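Local atomic coordinates of Pdx2 protein (PDB entry 2ABW), a protein that hydrolyses glutamine to glutamate and ammonia, the ammonia being channelled to the partner subunit Pdx1 for pyridoxal 5'-phosphate (vitamin B6) synthesis. Residues A[3-12]-A[43-51]; A[76-87]-A[189-197]. One frame throughout, in Å; residues are numbered along the deposited sequence.

Contact 1 of 2, residues A[3-12]-A[43-51]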
loop_
_atom_site.group_PDB
_atom_site.type_symbol
_atom_site.label_atom_id
_atom_site.label_comp_id
_atom_site.label_asym_id
_atom_site.label_seq_id
_atom_site.Cartn_x
_atom_site.Cartn_y
_atom_site.Cartn_z
ATOM N N GLU A 3 -10.328 8.694 18.411
ATOM C CA GLU A 3 -8.896 8.725 18.127
ATOM C C GLU A 3 -8.666 7.635 17.081
ATOM O O GLU A 3 -8.934 6.464 17.381
ATOM C CB GLU A 3 -8.083 8.340 19.329
ATOM C CG GLU A 3 -8.200 9.329 20.495
ATOM C CD GLU A 3 -7.133 10.351 20.349
ATOM O OE1 GLU A 3 -5.960 9.883 20.300
ATOM O OE2 GLU A 3 -7.467 11.558 20.290
ATOM N N ILE A 4 -8.068 7.969 15.947
ATOM C CA ILE A 4 -7.703 6.987 14.921
ATOM C C ILE A 4 -6.186 6.934 14.877
ATOM O O ILE A 4 -5.508 7.975 14.871
ATOM C CB ILE A 4 -8.172 7.525 13.548
ATOM C CG1 ILE A 4 -9.705 7.456 13.472
ATOM C CG2 ILE A 4 -7.442 6.783 12.407
ATOM C CD1 ILE A 4 -10.201 6.086 13.520
ATOM N N THR A 5 -5.621 5.695 14.931
ATOM C CA THR A 5 -4.191 5.473 14.832
ATOM C C THR A 5 -3.868 4.713 13.549
ATOM O O THR A 5 -4.402 3.616 13.325
ATOM C CB THR A 5 -3.659 4.668 16.021
ATOM O OG1 THR A 5 -3.958 5.434 17.211
ATOM C CG2 THR A 5 -2.118 4.446 15.880
ATOM N N ILE A 6 -3.057 5.323 12.712
ATOM C CA ILE A 6 -2.545 4.678 11.532
ATOM C C ILE A 6 -1.065 4.423 11.738
ATOM O O ILE A 6 -0.323 5.324 12.140
ATOM C CB ILE A 6 -2.805 5.472 10.221
ATOM C CG1 ILE A 6 -4.311 5.490 10.029
ATOM C CG2 ILE A 6 -2.023 4.823 9.081
ATOM C CD1 ILE A 6 -4.784 6.352 8.844
ATOM N N GLY A 7 -0.646 3.204 11.477
ATOM C CA GLY A 7 0.772 2.862 11.604
ATOM C C GLY A 7 1.436 2.842 10.266
ATOM O O GLY A 7 0.777 2.619 9.189
ATOM N N VAL A 8 2.739 3.109 10.267
ATOM C CA VAL A 8 3.595 2.993 9.064
ATOM C C VAL A 8 4.700 2.020 9.363
ATOM O O VAL A 8 5.473 2.200 10.282
ATOM C CB VAL A 8 4.157 4.330 8.586
ATOM C CG1 VAL A 8 5.061 4.151 7.321
ATOM C CG2 VAL A 8 3.007 5.286 8.225
ATOM N N LEU A 9 4.760 0.914 8.624
ATOM C CA LEU A 9 5.828 -0.107 8.836
ATOM C C LEU A 9 7.161 0.614 8.635
ATOM O O LEU A 9 7.324 1.377 7.684
ATOM C CB LEU A 9 5.602 -1.260 7.844
ATOM C CG LEU A 9 6.525 -2.442 8.219
ATOM C CD1 LEU A 9 6.058 -3.213 9.458
ATOM C CD2 LEU A 9 6.612 -3.424 7.034
ATOM N N SER A 10 8.094 0.453 9.563
ATOM C CA SER A 10 9.300 1.308 9.551
ATOM C C SER A 10 10.637 0.603 9.565
ATOM O O SER A 10 11.708 1.267 9.534
ATOM C CB SER A 10 9.224 2.271 10.698
ATOM O OG SER A 10 9.354 1.609 11.937
ATOM N N LEU A 11 10.567 -0.704 9.619
ATOM C CA LEU A 11 11.756 -1.535 9.752
ATOM C C LEU A 11 12.761 -1.346 8.616
ATOM O O LEU A 11 13.964 -1.452 8.856
ATOM C CB LEU A 11 11.317 -2.992 9.864
ATOM C CG LEU A 11 10.505 -3.294 11.146
ATOM C CD1 LEU A 11 9.835 -4.594 11.102
ATOM C CD2 LEU A 11 11.333 -3.111 12.385
ATOM N N GLN A 12 12.271 -1.094 7.404
ATOM C CA GLN A 12 13.070 -0.999 6.229
ATOM C C GLN A 12 13.675 0.402 6.064
ATOM O O GLN A 12 14.485 0.648 5.146
ATOM C CB GLN A 12 12.208 -1.335 5.036
ATOM C CG GLN A 12 11.116 -0.296 4.701
ATOM C CD GLN A 12 9.947 -0.083 5.707
ATOM O OE1 GLN A 12 9.522 -0.969 6.473
ATOM N NE2 GLN A 12 9.360 1.105 5.602
ATOM N N LEU A 43 -1.770 -1.699 18.124
ATOM C CA LEU A 43 -2.317 -0.351 18.459
ATOM C C LEU A 43 -2.935 0.314 17.236
ATOM O O LEU A 43 -3.524 1.427 17.308
ATOM C CB LEU A 43 -1.242 0.584 18.970
ATOM C CG LEU A 43 -0.543 0.108 20.220
ATOM C CD1 LEU A 43 0.574 1.135 20.514
ATOM C CD2 LEU A 43 -1.506 -0.139 21.359
ATOM N N CYS A 44 -2.802 -0.320 16.100
ATOM C CA CYS A 44 -3.129 0.314 14.797
ATOM C C CYS A 44 -4.573 0.003 14.425
ATOM O O CYS A 44 -4.945 -1.144 14.415
ATOM C CB CYS A 44 -2.270 -0.212 13.615
ATOM S SG CYS A 44 -0.578 0.428 13.834
ATOM N N ASP A 45 -5.323 1.024 13.931
ATOM C CA ASP A 45 -6.591 0.801 13.307
ATOM C C ASP A 45 -6.406 0.524 11.784
ATOM O O ASP A 45 -7.281 -0.032 11.137
ATOM C CB ASP A 45 -7.378 2.093 13.432
ATOM C CG ASP A 45 -7.737 2.423 14.854
ATOM O OD1 ASP A 45 -8.148 1.490 15.604
ATOM O OD2 ASP A 45 -7.609 3.573 15.329
ATOM N N GLY A 46 -5.309 1.014 11.218
ATOM C CA GLY A 46 -4.912 0.718 9.827
ATOM C C GLY A 46 -3.416 0.766 9.683
ATOM O O GLY A 46 -2.709 1.336 10.592
ATOM N N LEU A 47 -2.863 0.237 8.603
ATOM C CA LEU A 47 -1.377 0.142 8.469
ATOM C C LEU A 47 -1.015 0.496 7.018
ATOM O O LEU A 47 -1.721 0.084 6.071
ATOM C CB LEU A 47 -0.931 -1.295 8.770
ATOM C CG LEU A 47 0.523 -1.564 8.591
ATOM C CD1 LEU A 47 1.285 -0.883 9.687
ATOM C CD2 LEU A 47 0.836 -3.091 8.515
ATOM N N VAL A 48 0.094 1.234 6.885
ATOM C CA VAL A 48 0.706 1.480 5.598
ATOM C C VAL A 48 2.004 0.695 5.525
ATOM O O VAL A 48 2.874 0.770 6.481
ATOM C CB VAL A 48 1.025 2.967 5.442
ATOM C CG1 VAL A 48 1.660 3.174 4.081
ATOM C CG2 VAL A 48 -0.253 3.787 5.634
ATOM N N ILE A 49 2.210 -0.054 4.417
ATOM C CA ILE A 49 3.481 -0.717 4.146
ATOM C C ILE A 49 4.090 -0.038 2.948
ATOM O O ILE A 49 3.614 -0.297 1.873
ATOM C CB ILE A 49 3.299 -2.198 3.937
ATOM C CG1 ILE A 49 2.681 -2.839 5.206
ATOM C CG2 ILE A 49 4.725 -2.837 3.673
ATOM C CD1 ILE A 49 2.634 -4.411 5.316
ATOM N N PRO A 50 5.136 0.751 3.135
ATOM C CA PRO A 50 5.817 1.371 2.006
ATOM C C PRO A 50 7.071 0.576 1.629
ATOM O O PRO A 50 7.187 -0.541 2.031
ATOM C CB PRO A 50 6.036 2.761 2.557
ATOM C CG PRO A 50 6.487 2.485 4.019
ATOM C CD PRO A 50 5.646 1.269 4.427
ATOM N N GLY A 51 7.997 1.157 0.934
ATOM C CA GLY A 51 9.334 0.549 0.749
ATOM C C GLY A 51 9.705 0.588 -0.702
ATOM O O GLY A 51 8.859 0.623 -1.605
#

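Contact 2 of 2, residues A[76-87]-A[189-197]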
loop_
_atom_site.group_PDB
_atom_site.type_symbol
_atom_site.label_atom_id
_atom_site.label_comp_id
_atom_site.label_asym_id
_atom_site.label_seq_id
_atom_site.Cartn_x
_atom_site.Cartn_y
_atom_site.Cartn_z
ATOM N N ILE A 76 -4.472 -8.573 8.214
ATOM C CA ILE A 76 -5.060 -8.381 6.921
ATOM C C ILE A 76 -6.274 -9.219 6.683
ATOM O O ILE A 76 -7.273 -8.777 6.115
ATOM C CB ILE A 76 -3.996 -8.645 5.814
ATOM C CG1 ILE A 76 -2.854 -7.656 5.870
ATOM C CG2 ILE A 76 -4.592 -8.580 4.375
ATOM C CD1 ILE A 76 -1.608 -8.136 5.188
ATOM N N HIS A 77 -6.199 -10.511 6.986
ATOM C CA HIS A 77 -7.113 -11.507 6.505
ATOM C C HIS A 77 -8.104 -12.056 7.505
ATOM O O HIS A 77 -9.156 -12.495 7.113
ATOM C CB HIS A 77 -6.323 -12.713 6.007
ATOM C CG HIS A 77 -5.470 -12.397 4.822
ATOM N ND1 HIS A 77 -6.003 -12.100 3.573
ATOM C CD2 HIS A 77 -4.138 -12.239 4.731
ATOM C CE1 HIS A 77 -4.986 -11.871 2.742
ATOM N NE2 HIS A 77 -3.853 -11.897 3.411
ATOM N N VAL A 78 -7.826 -11.898 8.772
ATOM C CA VAL A 78 -8.760 -12.304 9.851
ATOM C C VAL A 78 -9.430 -11.085 10.469
ATOM O O VAL A 78 -10.663 -11.013 10.549
ATOM C CB VAL A 78 -8.082 -13.187 10.912
ATOM C CG1 VAL A 78 -9.133 -13.574 12.023
ATOM C CG2 VAL A 78 -7.495 -14.495 10.219
ATOM N N LEU A 79 -8.630 -10.134 10.929
ATOM C CA LEU A 79 -9.176 -8.878 11.484
ATOM C C LEU A 79 -9.745 -8.033 10.371
ATOM O O LEU A 79 -10.614 -7.179 10.681
ATOM C CB LEU A 79 -8.116 -8.093 12.227
ATOM C CG LEU A 79 -7.549 -8.844 13.394
ATOM C CD1 LEU A 79 -6.607 -7.933 14.144
ATOM C CD2 LEU A 79 -8.582 -9.593 14.292
ATOM N N LYS A 80 -9.230 -8.173 9.135
ATOM C CA LYS A 80 -9.674 -7.359 8.003
ATOM C C LYS A 80 -9.472 -5.842 8.238
ATOM O O LYS A 80 -10.314 -4.983 7.822
ATOM C CB LYS A 80 -11.108 -7.643 7.689
ATOM C CG LYS A 80 -11.511 -9.056 7.532
ATOM C CD LYS A 80 -10.983 -9.633 6.325
ATOM C CE LYS A 80 -11.676 -10.962 6.072
ATOM N NZ LYS A 80 -10.961 -11.865 5.144
ATOM N N LYS A 81 -8.387 -5.509 8.934
ATOM C CA LYS A 81 -8.109 -4.117 9.181
ATOM C C LYS A 81 -7.528 -3.490 7.907
ATOM O O LYS A 81 -6.870 -4.127 7.125
ATOM C CB LYS A 81 -7.179 -3.945 10.326
ATOM C CG LYS A 81 -7.895 -4.290 11.631
ATOM C CD LYS A 81 -7.039 -3.628 12.755
ATOM C CE LYS A 81 -7.422 -3.974 14.032
ATOM N NZ LYS A 81 -6.558 -3.373 15.022
ATOM N N PRO A 82 -7.864 -2.203 7.671
ATOM C CA PRO A 82 -7.368 -1.567 6.449
ATOM C C PRO A 82 -5.843 -1.569 6.324
ATOM O O PRO A 82 -5.155 -1.214 7.307
ATOM C CB PRO A 82 -7.937 -0.140 6.533
ATOM C CG PRO A 82 -9.172 -0.301 7.323
ATOM C CD PRO A 82 -8.808 -1.344 8.391
ATOM N N ILE A 83 -5.365 -1.829 5.107
ATOM C CA ILE A 83 -3.939 -1.828 4.823
ATOM C C ILE A 83 -3.705 -1.205 3.480
ATOM O O ILE A 83 -4.461 -1.442 2.579
ATOM C CB ILE A 83 -3.357 -3.251 4.948
ATOM C CG1 ILE A 83 -1.821 -3.212 4.914
ATOM C CG2 ILE A 83 -4.020 -4.194 3.975
ATOM C CD1 ILE A 83 -1.159 -4.463 5.419
ATOM N N TRP A 84 -2.670 -0.426 3.409
ATOM C CA TRP A 84 -2.244 0.275 2.172
ATOM C C TRP A 84 -0.833 -0.165 1.897
ATOM O O TRP A 84 0.112 0.195 2.615
ATOM C CB TRP A 84 -2.289 1.779 2.382
ATOM C CG TRP A 84 -1.926 2.575 1.171
ATOM C CD1 TRP A 84 -1.788 2.100 -0.139
ATOM C CD2 TRP A 84 -1.726 3.966 1.124
ATOM N NE1 TRP A 84 -1.439 3.135 -0.979
ATOM C CE2 TRP A 84 -1.416 4.301 -0.219
ATOM C CE3 TRP A 84 -1.777 4.986 2.088
ATOM C CZ2 TRP A 84 -1.183 5.599 -0.608
ATOM C CZ3 TRP A 84 -1.469 6.248 1.694
ATOM C CH2 TRP A 84 -1.228 6.562 0.367
ATOM N N GLY A 85 -0.654 -0.927 0.832
ATOM C CA GLY A 85 0.674 -1.249 0.356
ATOM C C GLY A 85 1.053 -0.361 -0.785
ATOM O O GLY A 85 0.336 -0.304 -1.764
ATOM N N THR A 86 2.177 0.356 -0.652
ATOM C CA THR A 86 2.618 1.248 -1.663
ATOM C C THR A 86 4.041 0.880 -2.105
ATOM O O THR A 86 4.878 0.531 -1.321
ATOM C CB THR A 86 2.433 2.675 -1.241
ATOM O OG1 THR A 86 2.576 3.548 -2.406
ATOM C CG2 THR A 86 3.416 3.071 -0.164
ATOM N N CYS A 87 4.179 0.821 -3.417
ATOM C CA CYS A 87 5.399 0.309 -4.064
ATOM C C CYS A 87 5.766 -1.081 -3.541
ATOM O O CYS A 87 5.080 -2.041 -3.872
ATOM C CB CYS A 87 6.519 1.315 -3.922
ATOM S SG CYS A 87 7.666 1.192 -5.311
ATOM N N ASN A 189 -10.491 -4.762 2.395
ATOM C CA ASN A 189 -9.750 -3.866 3.250
ATOM C C ASN A 189 -8.367 -3.404 2.781
ATOM O O ASN A 189 -7.643 -2.692 3.499
ATOM C CB ASN A 189 -9.597 -4.496 4.633
ATOM C CG ASN A 189 -8.975 -5.861 4.594
ATOM O OD1 ASN A 189 -9.464 -6.742 3.897
ATOM N ND2 ASN A 189 -7.882 -6.095 5.399
ATOM N N CYS A 190 -7.980 -3.808 1.569
ATOM C CA CYS A 190 -6.668 -3.568 1.007
ATOM C C CYS A 190 -6.616 -2.561 -0.123
ATOM O O CYS A 190 -7.433 -2.600 -1.026
ATOM C CB CYS A 190 -6.089 -4.869 0.459
ATOM S SG CYS A 190 -5.936 -6.179 1.741
ATOM N N LEU A 191 -5.652 -1.659 -0.055
ATOM C CA LEU A 191 -5.415 -0.673 -1.070
ATOM C C LEU A 191 -4.025 -0.843 -1.514
ATOM O O LEU A 191 -3.100 -1.019 -0.712
ATOM C CB LEU A 191 -5.585 0.740 -0.466
ATOM C CG LEU A 191 -5.215 1.951 -1.285
ATOM C CD1 LEU A 191 -6.196 2.071 -2.503
ATOM C CD2 LEU A 191 -5.262 3.209 -0.434
ATOM N N GLY A 192 -3.769 -0.775 -2.810
ATOM C CA GLY A 192 -2.441 -0.913 -3.335
ATOM C C GLY A 192 -2.185 0.155 -4.407
ATOM O O GLY A 192 -3.016 0.360 -5.289
ATOM N N THR A 193 -1.000 0.774 -4.331
ATOM C CA THR A 193 -0.557 1.792 -5.315
ATOM C C THR A 193 0.826 1.496 -5.761
ATOM O O THR A 193 1.669 1.011 -4.967
ATOM C CB THR A 193 -0.646 3.175 -4.677
ATOM O OG1 THR A 193 0.084 3.219 -3.420
ATOM C CG2 THR A 193 -2.135 3.573 -4.464
ATOM N N VAL A 194 1.081 1.665 -7.065
ATOM C CA VAL A 194 2.419 1.377 -7.600
ATOM C C VAL A 194 3.369 2.565 -7.509
ATOM O O VAL A 194 4.584 2.451 -7.794
ATOM C CB VAL A 194 2.338 0.877 -9.046
ATOM C CG1 VAL A 194 1.349 -0.308 -9.201
ATOM C CG2 VAL A 194 1.883 2.045 -9.983
ATOM N N PHE A 195 2.831 3.723 -7.248
ATOM C CA PHE A 195 3.543 5.032 -7.236
ATOM C C PHE A 195 3.970 5.397 -5.813
ATOM O O PHE A 195 3.685 4.672 -4.856
ATOM C CB PHE A 195 2.677 6.119 -7.879
ATOM C CG PHE A 195 1.262 6.217 -7.335
ATOM C CD1 PHE A 195 0.976 7.022 -6.252
ATOM C CD2 PHE A 195 0.235 5.525 -7.940
ATOM C CE1 PHE A 195 -0.306 7.132 -5.766
ATOM C CE2 PHE A 195 -1.045 5.633 -7.462
ATOM C CZ PHE A 195 -1.336 6.434 -6.376
ATOM N N HIS A 196 4.667 6.505 -5.713
ATOM C CA HIS A 196 5.162 7.067 -4.453
ATOM C C HIS A 196 4.304 8.228 -4.024
ATOM O O HIS A 196 4.558 9.369 -4.383
ATOM C CB HIS A 196 6.605 7.551 -4.649
ATOM C CG HIS A 196 7.587 6.456 -4.558
ATOM N ND1 HIS A 196 8.213 6.137 -3.376
ATOM C CD2 HIS A 196 8.028 5.573 -5.481
ATOM C CE1 HIS A 196 9.040 5.124 -3.593
ATOM N NE2 HIS A 196 8.922 4.738 -4.857
ATOM N N PRO A 197 3.254 7.949 -3.213
ATOM C CA PRO A 197 2.306 9.025 -2.853
ATOM C C PRO A 197 2.921 10.056 -1.961
ATOM O O PRO A 197 2.402 11.171 -1.814
ATOM C CB PRO A 197 1.261 8.240 -2.037
ATOM C CG PRO A 197 1.981 7.073 -1.459
ATOM C CD PRO A 197 3.004 6.703 -2.489
#

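Contact 1 of 2, residues A[3-12]-A[43-51]
The Asp45 carboxylate meets the Thr5 backbone through OD2. Thr5 N donates to Asp45 OD2 at 2.9 Å, nearly straight at 171°. It reaches the oxygen on its anti side, 27° out of the carboxylate plane. Asp45 CG stands beside its own backbone N, opposite the carbonyl carbon (chi1 -67°), which, with CB already pointing toward strand 4-9, sets OD2 at Thr5 N. In return Asp45 N donates to Thr5 O at 2.8 Å. Asp45 OD1 forms a salt bridge with Lys217 of helix 204-219. The second flat group is the amide of Gln12. Its NE2 donates to Leu9 O at 2.9 Å, with that oxygen close to the amide plane. The same NE2 lies 3.6 Å from CG of Pro50, the two side chains crossing at about a right angle.

Between these ends, strands 4-9 and 46-49 run parallel. Gly7 gives its N-H to Gly46 O and takes one from Val48; Leu9 N donates to Val48 O. Ile6, Val8 and Val48 share one face, where Ile6 CG2 meets Val48 CG2 at 4.0 Å. Helix 16-23 covers this face with Ile19 and Phe22. On the face of Leu47, Cys44 SG rests against Gly7 CA at 3.6 Å.

The contact joins two neighbouring parallel strands of the central sheet in an alpha/beta glutaminase fold. In chemical terms, the buried Asp45 has one oxygen on a backbone N-H and the other on a lysine. Both would probably favour the ionised carboxylate, and two partners on separate oxygens limit its rotation.

Contact 2 of 2, residues A[76-87]-A[189-197]
Asn189 uses both N-H groups of its amide on backbone carbonyls of 76-87. ND2 donates to Lys81 O at 2.8 Å, almost straight at 174°. That oxygen lies in the amide plane, although ND2 sits above the Lys81 carbonyl plane. ND2 also donates to Ile76 O at 2.8 Å, in the carbonyl plane and on a lone pair. Asn189 CG sits between its backbone N and carbonyl carbon (chi1 55°), which folds the amide back over the end of helix 63-77. Two carbonyls around the turn are thereby satisfied by one nitrogen.

The parallel strands 83-86 and 190-193 then alternate donors and acceptors. Ile83 N bonds to Asn189 O, Leu191 N to Ile83 O, Gly85 N to Leu191 O and Thr193 N to Gly85 O. Cys87 N continues the pattern, reaching Thr193 O at 3.0 Å.

The side-chain hydroxyl of Thr193 has two partners. Trp84 NE1 donates to Thr193 OG1 at 2.9 Å, somewhat tilted from the indole plane. Thr86 OG1 is 2.7 Å from Thr193 OG1, and either hydroxyl could be the donor. Leu191 covers one indole face, its CD2 lying 3.7 Å from the centroid of the five-membered ring in a CH-pi contact. Pro197 CG packs against Trp84 CZ2 at 3.6 Å.

Cys87 is the assigned nucleophile. It follows strand 83-86 in a strained turn with positive phi (53°), consistent with a nucleophile elbow. His196 NE2 lies near Cys87 SG, at a doubtful distance because the cysteine has two conformers, and His196 ND1 bonds to Glu198. Buried backbone bonds and the Trp84-Thr193-Thr86 group thus join the strand ends that lead to the nucleophile and its charge-relay histidine.

Overall arrangement
Contacts 1 and 2 are consecutive in the same mixed sheet. Their four strands lie in the order 4-9, 46-49, 83-86, 190-193, all parallel, and the contact centres are about 10 Å apart. Strands 46-49 and 83-86 join them directly: Ile49 N lies 2.8 Å from Trp84 O, a probable hydrogen bond. At the other end of these strands Lys81 NZ reaches Cys44 O. Both contacts lead to the active site. Contact 1 ends at Gly51, next to the glutamine-binding residues Gly52, Glu53 and Ser54. Gly51 O packs 3.4 Å from Cys87 CB of contact 2, which also supplies His196. The sheet therefore brings substrate-binding and catalytic loops together.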